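PDB 2DC0: probable amidase from Thermus thermophilus, which belongs to the amidase family and folds around a large mixed beta-sheet flanked by helices. Local coordinates for residues A[280-285]-A[380-385]; A[339-344]-A[386-391]. All coordinates share one frame; numbering follows the deposited sequence.

In the fold
Interactions 1 and 2 lie side by side, their centres about 12 Å apart, on the same side of the chain's centre. Their segments alternate along the sequence: 280-285 comes first, then 339-344, then the consecutive 380-385 and 386-391. The short helices 377-382 and 386-390 follow each other in the chain; helix 281-296 packs on both, whereas helix 324-345 meets residues of 386-391. The two contacts also touch directly, since Val281 CG2 lies 3.6 Å from Leu386 CD1, while Leu386 packs on Tyr282 and Tyr285 as well. Together they bring three separate regions of the amidase family sequence together through mostly apolar side chains.

Interaction 1 (A[280-285]-A[380-385]); sequences GVYEVY and AFITLT
The backbones approach most closely at Tyr282 and Thr383, whose CA atoms are 6.1 Å apart where the start of helix 281-296 passes residues 382-383. Tyr282 carries the contact. With its CG anti to the backbone N (chi1 177°), the ring reaches across to the other segment even though its CB is not aimed there. Ile382 meets it at the ring edge, almost in the ring plane: CG2 of Ile382 stands 3.4 Å from CE1 of Tyr282, and the two side chains meet roughly perpendicular. Beyond this edge contact, Ile382 also packs on Ile124 and Ile174. Thr383 approaches the neighbouring ring carbon obliquely, its OG1 being 3.8 Å from Tyr282 CD1. This is no hydrogen bond; OG1 is bound instead to the carbonyl oxygen of Glu379, one turn back. The phenol oxygen of Tyr282 has a weak hydrogen bond to Arg378 NH1 of helix 377-382. No hydrogen bond joins the two segments, so the contact rests on the fit of a ring edge to a branched aliphatic chain, while the threonine hydroxyl is satisfied locally.

Interaction 2 (A[339-344]-A[386-391]); sequences LELVKA and LPFSLL
Leu341 and Leu391 form the tight part of the contact, the two side chains lying antiparallel alongside one another. The methyl CD1 of Leu391 lies 3.6 Å from Leu341 CD2 and 3.8 Å from Leu341 CB, so one methyl touches both the root and the end of its partner. Leu341 CD2 in turn reaches to 4.0 Å from Leu391 CB. A first torsion of 178°, with CG anti to the backbone N, swings the branch of Leu341 toward Leu391. The backbones stay well apart, with 8.4 Å between the CA atoms of Leu341 and Leu391.

The fit is looser toward Phe388, whose CE1 comes only to 4.3 Å from Leu341 CD1; the methyl sits at the ring edge, near its plane. One face of that ring is covered by CB of Pro387. Elsewhere on helix 324-345 the character changes: Lys343, exposed, forms a salt bridge with Glu226 of the second subunit, and Val342 packs on Tyr416 of that subunit. Within the fold, helix 386-390 reaches strand 406-413 through Phe388, which packs on Gln411 and Val413, and helix 173-179 through the contact of the same ring with Arg173, while Leu386 and Leu390 pack on helix 281-296.

Interaction 1 (A[280-285]-A[380-385])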
loop_
_atom_site.group_PDB
_atom_site.type_symbol
_atom_site.label_atom_id
_atom_site.label_comp_id
_atom_site.label_asym_id
_atom_site.label_seq_id
_atom_site.Cartn_x
_atom_site.Cartn_y
_atom_site.Cartn_z
ATOM N N GLY A 280 13.213 5.571 9.648
ATOM C CA GLY A 280 13.852 4.425 9.025
ATOM C C GLY A 280 13.460 4.173 7.578
ATOM O O GLY A 280 13.865 3.170 6.996
ATOM N N VAL A 281 12.700 5.086 6.980
ATOM C CA VAL A 281 12.246 4.899 5.607
ATOM C C VAL A 281 13.389 4.801 4.602
ATOM O O VAL A 281 13.292 4.082 3.608
ATOM C CB VAL A 281 11.273 6.033 5.173
ATOM C CG1 VAL A 281 12.023 7.360 5.024
ATOM C CG2 VAL A 281 10.586 5.650 3.868
ATOM N N TYR A 282 14.467 5.531 4.856
ATOM C CA TYR A 282 15.625 5.497 3.976
ATOM C C TYR A 282 16.180 4.067 3.873
ATOM O O TYR A 282 16.370 3.544 2.770
ATOM C CB TYR A 282 16.703 6.437 4.511
ATOM C CG TYR A 282 17.966 6.420 3.702
ATOM C CD1 TYR A 282 18.016 7.008 2.442
ATOM C CD2 TYR A 282 19.119 5.810 4.197
ATOM C CE1 TYR A 282 19.182 6.996 1.696
ATOM C CE2 TYR A 282 20.291 5.789 3.458
ATOM C CZ TYR A 282 20.317 6.387 2.210
ATOM O OH TYR A 282 21.485 6.395 1.483
ATOM N N GLU A 283 16.430 3.443 5.024
ATOM C CA GLU A 283 16.959 2.076 5.081
ATOM C C GLU A 283 15.995 1.065 4.452
ATOM O O GLU A 283 16.421 0.185 3.709
ATOM C CB GLU A 283 17.214 1.642 6.530
ATOM C CG GLU A 283 18.086 2.549 7.375
ATOM C CD GLU A 283 18.057 2.145 8.858
ATOM O OE1 GLU A 283 18.542 1.034 9.189
ATOM O OE2 GLU A 283 17.533 2.930 9.688
ATOM N N VAL A 284 14.705 1.189 4.766
ATOM C CA VAL A 284 13.691 0.283 4.230
ATOM C C VAL A 284 13.720 0.305 2.706
ATOM O O VAL A 284 13.793 -0.740 2.056
ATOM C CB VAL A 284 12.259 0.673 4.705
ATOM C CG1 VAL A 284 11.216 -0.184 3.995
ATOM C CG2 VAL A 284 12.136 0.486 6.213
ATOM N N TYR A 285 13.665 1.509 2.147
ATOM C CA TYR A 285 13.688 1.700 0.701
ATOM C C TYR A 285 14.948 1.085 0.094
ATOM O O TYR A 285 14.893 0.309 -0.866
ATOM C CB TYR A 285 13.651 3.200 0.366
ATOM C CG TYR A 285 13.961 3.493 -1.083
ATOM C CD1 TYR A 285 12.972 3.408 -2.064
ATOM C CD2 TYR A 285 15.272 3.755 -1.491
ATOM C CE1 TYR A 285 13.288 3.568 -3.414
ATOM C CE2 TYR A 285 15.592 3.914 -2.836
ATOM C CZ TYR A 285 14.599 3.812 -3.790
ATOM O OH TYR A 285 14.921 3.898 -5.123
ATOM N N ALA A 380 21.055 12.663 1.317
ATOM C CA ALA A 380 20.528 14.024 1.293
ATOM C C ALA A 380 19.558 14.242 0.121
ATOM O O ALA A 380 18.511 14.874 0.288
ATOM C CB ALA A 380 21.672 15.034 1.207
ATOM N N PHE A 381 19.896 13.694 -1.044
ATOM C CA PHE A 381 19.094 13.867 -2.261
ATOM C C PHE A 381 18.077 12.797 -2.639
ATOM O O PHE A 381 17.387 12.936 -3.650
ATOM C CB PHE A 381 20.014 14.061 -3.463
ATOM C CG PHE A 381 20.672 15.404 -3.511
ATOM C CD1 PHE A 381 19.973 16.517 -3.961
ATOM C CD2 PHE A 381 22.001 15.552 -3.125
ATOM C CE1 PHE A 381 20.588 17.767 -4.029
ATOM C CE2 PHE A 381 22.627 16.792 -3.187
ATOM C CZ PHE A 381 21.921 17.903 -3.641
ATOM N N ILE A 382 17.988 11.702 -1.927
ATOM C CA ILE A 382 16.982 10.683 -2.192
ATOM C C ILE A 382 15.922 10.598 -1.091
ATOM O O ILE A 382 14.781 10.205 -1.340
ATOM C CB ILE A 382 17.661 9.297 -2.400
ATOM C CG1 ILE A 382 16.803 8.417 -3.300
ATOM C CG2 ILE A 382 17.895 8.614 -1.061
ATOM C CD1 ILE A 382 16.760 8.874 -4.734
ATOM N N THR A 383 16.293 10.996 0.122
ATOM C CA THR A 383 15.369 10.936 1.253
ATOM C C THR A 383 14.064 11.708 1.066
ATOM O O THR A 383 13.008 11.255 1.511
ATOM C CB THR A 383 16.041 11.440 2.550
ATOM O OG1 THR A 383 17.222 10.670 2.808
ATOM C CG2 THR A 383 15.095 11.291 3.732
ATOM N N LEU A 384 14.093 12.883 0.396
ATOM C CA LEU A 384 12.909 13.707 0.167
ATOM C C LEU A 384 11.916 13.106 -0.828
ATOM O O LEU A 384 10.709 13.330 -0.730
ATOM C CB LEU A 384 13.324 15.092 -0.330
ATOM C CG LEU A 384 14.176 15.900 0.650
ATOM C CD1 LEU A 384 14.577 17.215 0.010
ATOM C CD2 LEU A 384 13.404 16.129 1.938
ATOM N N THR A 385 12.420 12.337 -1.780
ATOM C CA THR A 385 11.560 11.755 -2.800
ATOM C C THR A 385 11.153 10.296 -2.625
ATOM O O THR A 385 10.016 9.924 -2.925
ATOM C CB THR A 385 12.216 11.899 -4.181
ATOM O OG1 THR A 385 13.569 11.425 -4.118
ATOM C CG2 THR A 385 12.222 13.362 -4.616
#

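Interaction 2 (A[339-344]-A[386-391])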
loop_
_atom_site.group_PDB
_atom_site.type_symbol
_atom_site.label_atom_id
_atom_site.label_comp_id
_atom_site.label_asym_id
_atom_site.label_seq_id
_atom_site.Cartn_x
_atom_site.Cartn_y
_atom_site.Cartn_z
ATOM N N LEU A 339 0.138 3.470 6.524
ATOM C CA LEU A 339 -0.885 4.186 7.297
ATOM C C LEU A 339 -0.453 5.615 7.648
ATOM O O LEU A 339 -1.282 6.529 7.691
ATOM C CB LEU A 339 -1.242 3.413 8.578
ATOM C CG LEU A 339 -2.359 3.985 9.459
ATOM C CD1 LEU A 339 -3.646 4.147 8.649
ATOM C CD2 LEU A 339 -2.594 3.059 10.652
ATOM N N GLU A 340 0.843 5.806 7.889
ATOM C CA GLU A 340 1.385 7.129 8.220
ATOM C C GLU A 340 1.161 8.145 7.105
ATOM O O GLU A 340 0.818 9.303 7.358
ATOM C CB GLU A 340 2.890 7.052 8.489
ATOM C CG GLU A 340 3.267 6.649 9.891
ATOM C CD GLU A 340 4.758 6.772 10.129
ATOM O OE1 GLU A 340 5.339 7.805 9.732
ATOM O OE2 GLU A 340 5.342 5.838 10.717
ATOM N N LEU A 341 1.391 7.718 5.870
ATOM C CA LEU A 341 1.199 8.603 4.732
ATOM C C LEU A 341 -0.290 8.904 4.546
ATOM O O LEU A 341 -0.673 10.042 4.273
ATOM C CB LEU A 341 1.772 7.972 3.459
ATOM C CG LEU A 341 1.576 8.800 2.178
ATOM C CD1 LEU A 341 2.077 10.226 2.397
ATOM C CD2 LEU A 341 2.322 8.141 1.020
ATOM N N VAL A 342 -1.125 7.880 4.702
ATOM C CA VAL A 342 -2.567 8.038 4.564
ATOM C C VAL A 342 -3.088 9.070 5.564
ATOM O O VAL A 342 -3.918 9.924 5.227
ATOM C CB VAL A 342 -3.289 6.685 4.791
ATOM C CG1 VAL A 342 -4.800 6.889 4.867
ATOM C CG2 VAL A 342 -2.946 5.728 3.651
ATOM N N LYS A 343 -2.589 8.993 6.793
ATOM C CA LYS A 343 -2.993 9.916 7.847
ATOM C C LYS A 343 -2.525 11.344 7.569
ATOM O O LYS A 343 -3.245 12.304 7.842
ATOM C CB LYS A 343 -2.453 9.429 9.198
ATOM C CG LYS A 343 -3.096 8.126 9.655
ATOM C CD LYS A 343 -2.371 7.477 10.826
ATOM C CE LYS A 343 -2.589 8.208 12.135
ATOM N NZ LYS A 343 -2.001 7.419 13.259
ATOM N N ALA A 344 -1.327 11.489 7.015
ATOM C CA ALA A 344 -0.815 12.821 6.724
ATOM C C ALA A 344 -1.633 13.498 5.625
ATOM O O ALA A 344 -1.792 14.713 5.631
ATOM C CB ALA A 344 0.659 12.744 6.313
ATOM N N LEU A 386 12.060 9.468 -2.126
ATOM C CA LEU A 386 11.775 8.043 -2.004
ATOM C C LEU A 386 10.493 7.566 -1.305
ATOM O O LEU A 386 9.935 6.541 -1.685
ATOM C CB LEU A 386 13.001 7.330 -1.400
ATOM C CG LEU A 386 13.412 7.563 0.064
ATOM C CD1 LEU A 386 12.504 6.760 0.979
ATOM C CD2 LEU A 386 14.873 7.109 0.256
ATOM N N PRO A 387 9.996 8.299 -0.295
ATOM C CA PRO A 387 8.775 7.827 0.375
ATOM C C PRO A 387 7.563 7.675 -0.539
ATOM O O PRO A 387 6.810 6.709 -0.435
ATOM C CB PRO A 387 8.528 8.894 1.445
ATOM C CG PRO A 387 9.903 9.453 1.709
ATOM C CD PRO A 387 10.467 9.555 0.313
ATOM N N PHE A 388 7.392 8.627 -1.446
ATOM C CA PHE A 388 6.240 8.638 -2.332
ATOM C C PHE A 388 6.277 7.613 -3.464
ATOM O O PHE A 388 5.227 7.156 -3.923
ATOM C CB PHE A 388 6.064 10.075 -2.818
ATOM C CG PHE A 388 6.224 11.071 -1.704
ATOM C CD1 PHE A 388 5.326 11.075 -0.635
ATOM C CD2 PHE A 388 7.339 11.900 -1.643
ATOM C CE1 PHE A 388 5.542 11.878 0.482
ATOM C CE2 PHE A 388 7.569 12.709 -0.528
ATOM C CZ PHE A 388 6.669 12.698 0.538
ATOM N N SER A 389 7.476 7.243 -3.900
ATOM C CA SER A 389 7.612 6.229 -4.933
ATOM C C SER A 389 7.539 4.880 -4.208
ATOM O O SER A 389 6.925 3.930 -4.697
ATOM C CB SER A 389 8.948 6.374 -5.671
ATOM O OG SER A 389 10.016 6.556 -4.763
ATOM N N LEU A 390 8.153 4.810 -3.030
ATOM C CA LEU A 390 8.134 3.590 -2.228
ATOM C C LEU A 390 6.691 3.150 -1.989
ATOM O O LEU A 390 6.373 1.965 -2.091
ATOM C CB LEU A 390 8.808 3.821 -0.866
ATOM C CG LEU A 390 8.766 2.624 0.104
ATOM C CD1 LEU A 390 9.636 1.488 -0.429
ATOM C CD2 LEU A 390 9.250 3.058 1.482
ATOM N N LEU A 391 5.826 4.114 -1.681
ATOM C CA LEU A 391 4.421 3.835 -1.394
ATOM C C LEU A 391 3.467 3.971 -2.587
ATOM O O LEU A 391 2.265 3.764 -2.445
ATOM C CB LEU A 391 3.954 4.711 -0.223
ATOM C CG LEU A 391 4.716 4.429 1.086
ATOM C CD1 LEU A 391 4.289 5.399 2.190
ATOM C CD2 LEU A 391 4.432 2.988 1.519
#